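Local atomic coordinates of 1H-3-hydroxy-4-oxoquinoline 2,4-dioxygenase (Pseudomonas putida, PDB entry 3IBT), a protein that catalyses the cofactor-independent ring cleavage of 3-hydroxy-1H-quinolin-4-one by dioxygen, giving N-formylanthranilate and carbon monoxide. Residues I102-Q107 / A111-T116; W121-H126 / D197-L202. All coordinates share one frame; numbering follows the deposited sequence.

Interaction 1: I102-Q107 / A111-T116; sequences IDVCEQ and ARLPKT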
loop_
_atom_site.group_PDB
_atom_site.type_symbol
_atom_site.label_atom_id
_atom_site.label_comp_id
_atom_site.label_asym_id
_atom_site.label_seq_id
_atom_site.Cartn_x
_atom_site.Cartn_y
_atom_site.Cartn_z
ATOM N N ILE A 102 1.953 8.920 0.855
ATOM C CA ILE A 102 2.654 10.147 0.544
ATOM C C ILE A 102 1.780 11.383 0.696
ATOM O O ILE A 102 2.259 12.457 1.073
ATOM C CB ILE A 102 3.315 10.066 -0.830
ATOM C CG1 ILE A 102 4.317 8.933 -0.789
ATOM C CG2 ILE A 102 4.090 11.327 -1.164
ATOM C CD1 ILE A 102 5.346 9.088 0.285
ATOM N N ASP A 103 0.491 11.236 0.428
ATOM C CA ASP A 103 -0.431 12.355 0.615
ATOM C C ASP A 103 -0.404 12.813 2.076
ATOM O O ASP A 103 -0.434 14.014 2.383
ATOM C CB ASP A 103 -1.858 11.977 0.213
ATOM C CG ASP A 103 -2.688 13.198 -0.212
ATOM O OD1 ASP A 103 -2.158 14.038 -0.979
ATOM O OD2 ASP A 103 -3.868 13.337 0.197
ATOM N N VAL A 104 -0.317 11.844 2.980
ATOM C CA VAL A 104 -0.407 12.158 4.387
ATOM C C VAL A 104 0.912 12.763 4.815
ATOM O O VAL A 104 0.921 13.741 5.548
ATOM C CB VAL A 104 -0.811 10.945 5.203
ATOM C CG1 VAL A 104 -0.601 11.200 6.661
ATOM C CG2 VAL A 104 -2.251 10.605 4.918
ATOM N N CYS A 105 2.015 12.226 4.308
ATOM C CA CYS A 105 3.314 12.829 4.583
ATOM C C CYS A 105 3.329 14.267 4.129
ATOM O O CYS A 105 4.053 15.086 4.689
ATOM C CB CYS A 105 4.431 12.080 3.888
ATOM S SG CYS A 105 4.928 10.550 4.710
ATOM N N GLU A 106 2.522 14.565 3.112
ATOM C CA GLU A 106 2.440 15.916 2.563
ATOM C C GLU A 106 1.420 16.770 3.307
ATOM O O GLU A 106 1.615 17.983 3.421
ATOM C CB GLU A 106 2.110 15.900 1.064
ATOM C CG GLU A 106 2.412 17.232 0.314
ATOM C CD GLU A 106 1.691 17.369 -1.044
ATOM O OE1 GLU A 106 1.263 16.334 -1.602
ATOM O OE2 GLU A 106 1.556 18.507 -1.570
ATOM N N GLN A 107 0.341 16.147 3.798
ATOM C CA GLN A 107 -0.737 16.886 4.477
ATOM C C GLN A 107 -0.300 17.303 5.864
ATOM O O GLN A 107 -0.352 18.476 6.192
ATOM C CB GLN A 107 -2.063 16.109 4.498
ATOM C CG GLN A 107 -2.912 16.238 3.188
ATOM C CD GLN A 107 -4.412 15.898 3.378
ATOM O OE1 GLN A 107 -4.974 15.069 2.647
ATOM N NE2 GLN A 107 -5.050 16.536 4.366
ATOM N N ALA A 111 8.427 17.283 9.324
ATOM C CA ALA A 111 8.751 17.437 10.728
ATOM C C ALA A 111 7.932 16.456 11.549
ATOM O O ALA A 111 8.493 15.694 12.319
ATOM C CB ALA A 111 8.484 18.865 11.157
ATOM N N ARG A 112 6.614 16.457 11.360
ATOM C CA ARG A 112 5.707 15.540 12.066
ATOM C C ARG A 112 6.043 14.050 11.848
ATOM O O ARG A 112 6.435 13.326 12.768
ATOM C CB ARG A 112 4.287 15.806 11.591
ATOM C CG ARG A 112 3.193 15.240 12.463
ATOM C CD ARG A 112 2.658 16.292 13.422
ATOM N NE ARG A 112 1.247 16.075 13.755
ATOM C CZ ARG A 112 0.753 14.959 14.301
ATOM N NH1 ARG A 112 1.532 13.914 14.554
ATOM N NH2 ARG A 112 -0.539 14.876 14.585
ATOM N N LEU A 113 5.888 13.560 10.631
ATOM C CA LEU A 113 6.378 12.225 10.379
ATOM C C LEU A 113 7.537 12.220 9.386
ATOM O O LEU A 113 7.338 12.327 8.173
ATOM C CB LEU A 113 5.248 11.267 10.016
ATOM C CG LEU A 113 4.124 11.746 9.142
ATOM C CD1 LEU A 113 4.677 11.872 7.797
ATOM C CD2 LEU A 113 3.088 10.666 9.174
ATOM N N PRO A 114 8.768 12.103 9.928
ATOM C CA PRO A 114 10.023 12.244 9.171
ATOM C C PRO A 114 10.443 11.023 8.338
ATOM O O PRO A 114 11.493 11.071 7.703
ATOM C CB PRO A 114 11.063 12.524 10.278
ATOM C CG PRO A 114 10.485 11.928 11.537
ATOM C CD PRO A 114 8.996 11.811 11.362
ATOM N N LYS A 115 9.642 9.951 8.374
ATOM C CA LYS A 115 9.941 8.668 7.731
ATOM C C LYS A 115 8.701 7.897 7.361
ATOM O O LYS A 115 7.682 7.918 8.067
ATOM C CB LYS A 115 10.705 7.767 8.650
ATOM C CG LYS A 115 12.094 8.174 8.888
ATOM C CD LYS A 115 12.907 6.989 9.389
ATOM C CE LYS A 115 13.951 7.413 10.403
ATOM N NZ LYS A 115 14.911 6.278 10.629
ATOM N N THR A 116 8.801 7.147 6.274
ATOM C CA THR A 116 7.650 6.377 5.816
ATOM C C THR A 116 8.122 5.185 4.967
ATOM O O THR A 116 9.253 5.184 4.472
ATOM C CB THR A 116 6.697 7.317 5.067
ATOM O OG1 THR A 116 5.447 6.669 4.823
ATOM C CG2 THR A 116 7.322 7.785 3.761
#
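C105 meets L113 and T116 inside a beta-alpha-beta unit of the alpha/beta-hydrolase fold, made of strand 89-94, helix 97-107 and strand 115-119. The contact lies where the helix ends and the chain turns back into the second strand. The thiol of C105 does most of the touching. With SG anti to the carbonyl carbon (chi1 -78°), it points across to the returning chain. SG lies 3.4 Å from CD1 of L113 and 3.7 Å from CB of T116. It thus sits between a leucine methyl branch and the stem of the threonine. CD1 of L113 faces C105 and also reaches its backbone, 3.6 Å from CA of C105. CD2 of L113 turns to V104, at a looser 4.5 Å from its CG1. At the start of 102-107, CD1 of I102 approaches the methyl CG2 of T116 at 4.2 Å. OG1 of T116, anti to the backbone N (chi1 -169°), is hydrogen-bonded to OD1 of N101 on the same helix. Side chains of M91 and F89 on strand 89-94 also pack against this layer. No hydrogen bond joins 102-107 to 111-116. The contact is apolar packing round the C105 sulfur; the backbone of P114 and T116 bonds to strand 207-212 instead. T116 therefore gives its methyl branch to the helix side chains and its polar branch to a hydrogen bond.

Interaction 2: W121-H126 / D197-L202; sequences WLLQPH and DRMDSL. Unlike the reference sequence in segment 197-202: D200 (reference Glu).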
loop_
_atom_site.group_PDB
_atom_site.type_symbol
_atom_site.label_atom_id
_atom_site.label_comp_id
_atom_site.label_asym_id
_atom_site.label_seq_id
_atom_site.Cartn_x
_atom_site.Cartn_y
_atom_site.Cartn_z
ATOM N N TRP A 121 5.486 -0.586 -4.847
ATOM C CA TRP A 121 4.869 0.489 -5.597
ATOM C C TRP A 121 5.661 0.645 -6.889
ATOM O O TRP A 121 6.889 0.881 -6.840
ATOM C CB TRP A 121 5.137 1.742 -4.819
ATOM C CG TRP A 121 4.260 2.863 -5.144
ATOM C CD1 TRP A 121 3.108 2.824 -5.847
ATOM C CD2 TRP A 121 4.427 4.203 -4.710
ATOM N NE1 TRP A 121 2.561 4.055 -5.897
ATOM C CE2 TRP A 121 3.337 4.925 -5.189
ATOM C CE3 TRP A 121 5.409 4.865 -3.957
ATOM C CZ2 TRP A 121 3.170 6.293 -4.945
ATOM C CZ3 TRP A 121 5.245 6.237 -3.693
ATOM C CH2 TRP A 121 4.123 6.931 -4.187
ATOM N N LEU A 122 4.968 0.540 -8.029
ATOM C CA LEU A 122 5.605 0.600 -9.336
ATOM C C LEU A 122 6.048 2.025 -9.650
ATOM O O LEU A 122 5.239 2.906 -9.972
ATOM C CB LEU A 122 4.656 0.040 -10.400
ATOM C CG LEU A 122 5.072 0.035 -11.869
ATOM C CD1 LEU A 122 6.177 -0.975 -12.186
ATOM C CD2 LEU A 122 3.836 -0.218 -12.708
ATOM N N LEU A 123 7.352 2.241 -9.538
ATOM C CA LEU A 123 7.866 3.592 -9.534
ATOM C C LEU A 123 7.741 4.281 -10.887
ATOM O O LEU A 123 7.792 5.527 -10.971
ATOM C CB LEU A 123 9.300 3.614 -9.058
ATOM C CG LEU A 123 9.428 3.136 -7.633
ATOM C CD1 LEU A 123 10.897 3.033 -7.307
ATOM C CD2 LEU A 123 8.728 4.016 -6.618
ATOM N N GLN A 124 7.507 3.501 -11.941
ATOM C CA GLN A 124 7.456 4.078 -13.245
ATOM C C GLN A 124 6.474 3.280 -14.109
ATOM O O GLN A 124 6.621 2.061 -14.234
ATOM C CB GLN A 124 8.860 3.984 -13.766
ATOM C CG GLN A 124 9.149 4.956 -14.830
ATOM C CD GLN A 124 10.504 5.596 -14.620
ATOM O OE1 GLN A 124 10.646 6.466 -13.731
ATOM N NE2 GLN A 124 11.511 5.188 -15.436
ATOM N N PRO A 125 5.473 3.947 -14.731
ATOM C CA PRO A 125 4.473 3.164 -15.468
ATOM C C PRO A 125 5.085 2.662 -16.748
ATOM O O PRO A 125 6.134 3.165 -17.127
ATOM C CB PRO A 125 3.367 4.194 -15.788
ATOM C CG PRO A 125 4.037 5.510 -15.786
ATOM C CD PRO A 125 5.226 5.402 -14.849
ATOM N N HIS A 126 4.452 1.707 -17.428
ATOM C CA HIS A 126 4.957 1.236 -18.745
ATOM C C HIS A 126 3.774 0.757 -19.598
ATOM O O HIS A 126 2.689 0.575 -19.055
ATOM C CB HIS A 126 5.956 0.115 -18.508
ATOM C CG HIS A 126 5.417 -0.966 -17.642
ATOM N ND1 HIS A 126 4.408 -1.809 -18.056
ATOM C CD2 HIS A 126 5.716 -1.326 -16.374
ATOM C CE1 HIS A 126 4.118 -2.658 -17.083
ATOM N NE2 HIS A 126 4.898 -2.385 -16.049
ATOM N N ASP A 197 8.080 11.122 -9.471
ATOM C CA ASP A 197 7.781 12.541 -9.601
ATOM C C ASP A 197 6.945 13.006 -8.446
ATOM O O ASP A 197 7.186 14.066 -7.887
ATOM C CB ASP A 197 7.012 12.819 -10.886
ATOM C CG ASP A 197 7.856 12.613 -12.129
ATOM O OD1 ASP A 197 8.956 12.050 -12.020
ATOM O OD2 ASP A 197 7.434 13.031 -13.231
ATOM N N ARG A 198 5.931 12.232 -8.096
ATOM C CA ARG A 198 5.167 12.542 -6.894
ATOM C C ARG A 198 6.104 12.934 -5.734
ATOM O O ARG A 198 6.014 14.048 -5.209
ATOM C CB ARG A 198 4.278 11.347 -6.526
ATOM C CG ARG A 198 3.535 11.463 -5.244
ATOM C CD ARG A 198 2.853 12.767 -5.177
ATOM N NE ARG A 198 1.835 12.829 -4.129
ATOM C CZ ARG A 198 1.717 13.863 -3.307
ATOM N NH1 ARG A 198 0.760 13.889 -2.384
ATOM N NH2 ARG A 198 2.571 14.878 -3.411
HETATM N N MSE A 199 7.025 12.028 -5.399
HETATM C CA MSE A 199 7.900 12.127 -4.242
HETATM C C MSE A 199 8.860 13.287 -4.394
HETATM O O MSE A 199 9.060 14.090 -3.464
HETATM C CB MSE A 199 8.660 10.801 -4.014
HETATM C CG MSE A 199 7.776 9.647 -3.496
HETATM SE SE MSE A 199 8.624 7.850 -3.148
HETATM C CE MSE A 199 9.049 7.259 -5.010
ATOM N N ASP A 200 9.425 13.400 -5.583
ATOM C CA ASP A 200 10.349 14.458 -5.882
ATOM C C ASP A 200 9.698 15.870 -5.726
ATOM O O ASP A 200 10.386 16.883 -5.633
ATOM C CB ASP A 200 10.901 14.207 -7.289
ATOM C CG ASP A 200 12.372 14.679 -7.469
ATOM O OD1 ASP A 200 12.917 15.366 -6.548
ATOM O OD2 ASP A 200 12.980 14.365 -8.546
ATOM N N SER A 201 8.374 15.938 -5.635
ATOM C CA SER A 201 7.707 17.223 -5.601
ATOM C C SER A 201 7.158 17.568 -4.241
ATOM O O SER A 201 6.456 18.570 -4.090
ATOM C CB SER A 201 6.582 17.269 -6.629
ATOM O OG SER A 201 5.454 16.592 -6.118
ATOM N N LEU A 202 7.439 16.739 -3.248
ATOM C CA LEU A 202 7.158 17.159 -1.876
ATOM C C LEU A 202 8.136 18.295 -1.545
ATOM O O LEU A 202 9.305 18.262 -1.963
ATOM C CB LEU A 202 7.298 16.010 -0.880
ATOM C CG LEU A 202 6.613 14.674 -1.159
ATOM C CD1 LEU A 202 7.265 13.629 -0.349
ATOM C CD2 LEU A 202 5.196 14.718 -0.789
#
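The indole of W121 and the side chain of M199 meet in a Met-aromatic contact, in the loop that follows strand 115-119 of the alpha/beta-hydrolase fold, against helix 195-200. M199 is a selenomethionine in this crystal. Its SE comes obliquely to the six-membered ring, 5.1 Å from the ring centroid and 72° off the normal. The nearest ring atom is CZ3 of W121, 3.8 Å from SE of M199. The two side chains run past each other in opposite directions. The indole also forms an edge-to-face pair with W99. C98 and I102 of helix 97-107 and P195 also touch it. CG of W121 is anti to the backbone N (chi1 -161°), and the six-membered ring lies on the helix 195-200 side. A second flat group, the guanidinium of R198, makes a cation-pi contact with W192.

L123 completes the contact from the same loop. Its CD2 lies 3.6 Å from the methyl CE of M199. These two side chains cross at about a right angle. The M199 chain is bent at its last torsion (chi3 -69°), and CE also lies 4.2 Å from CZ3 of W121. The tip of M199 therefore meets both loop side chains. All three residues are buried, and no hydrogen bond links the two segments.

The loop backbone has polar partners outside them: W121 N bonds to NE2 of H210, and L123 N to OH of Y220. W121 follows D120, which by similarity increases the basicity of the active-site histidine.

Further along 197-202, the carbonyl of R198 takes two bonds from S201, both from the same face of its plane: OG of S201 to O of R198 at 2.8 Å, and N of S201 to the same O at 3.1 Å.

Interactions 1 and 2 follow each other along the chain, the first closing before the second opens. Their centres are 16 Å apart. Strand 115-119 joins them: its start belongs to interaction 1, and the loop after it carries W121 and L123. Helix 97-107 is a second bridge. OE1 of E106 forms a salt bridge with NH1 of R198 at 2.6 Å, and D103 adds a long, weak ion pair to the same nitrogen. CG2 of I102 packs on CD2 of L202 at 3.6 Å. R198 of helix 195-200 and L202 just after it thus meet helix 97-107, while M199 meets the loop that begins next to D120.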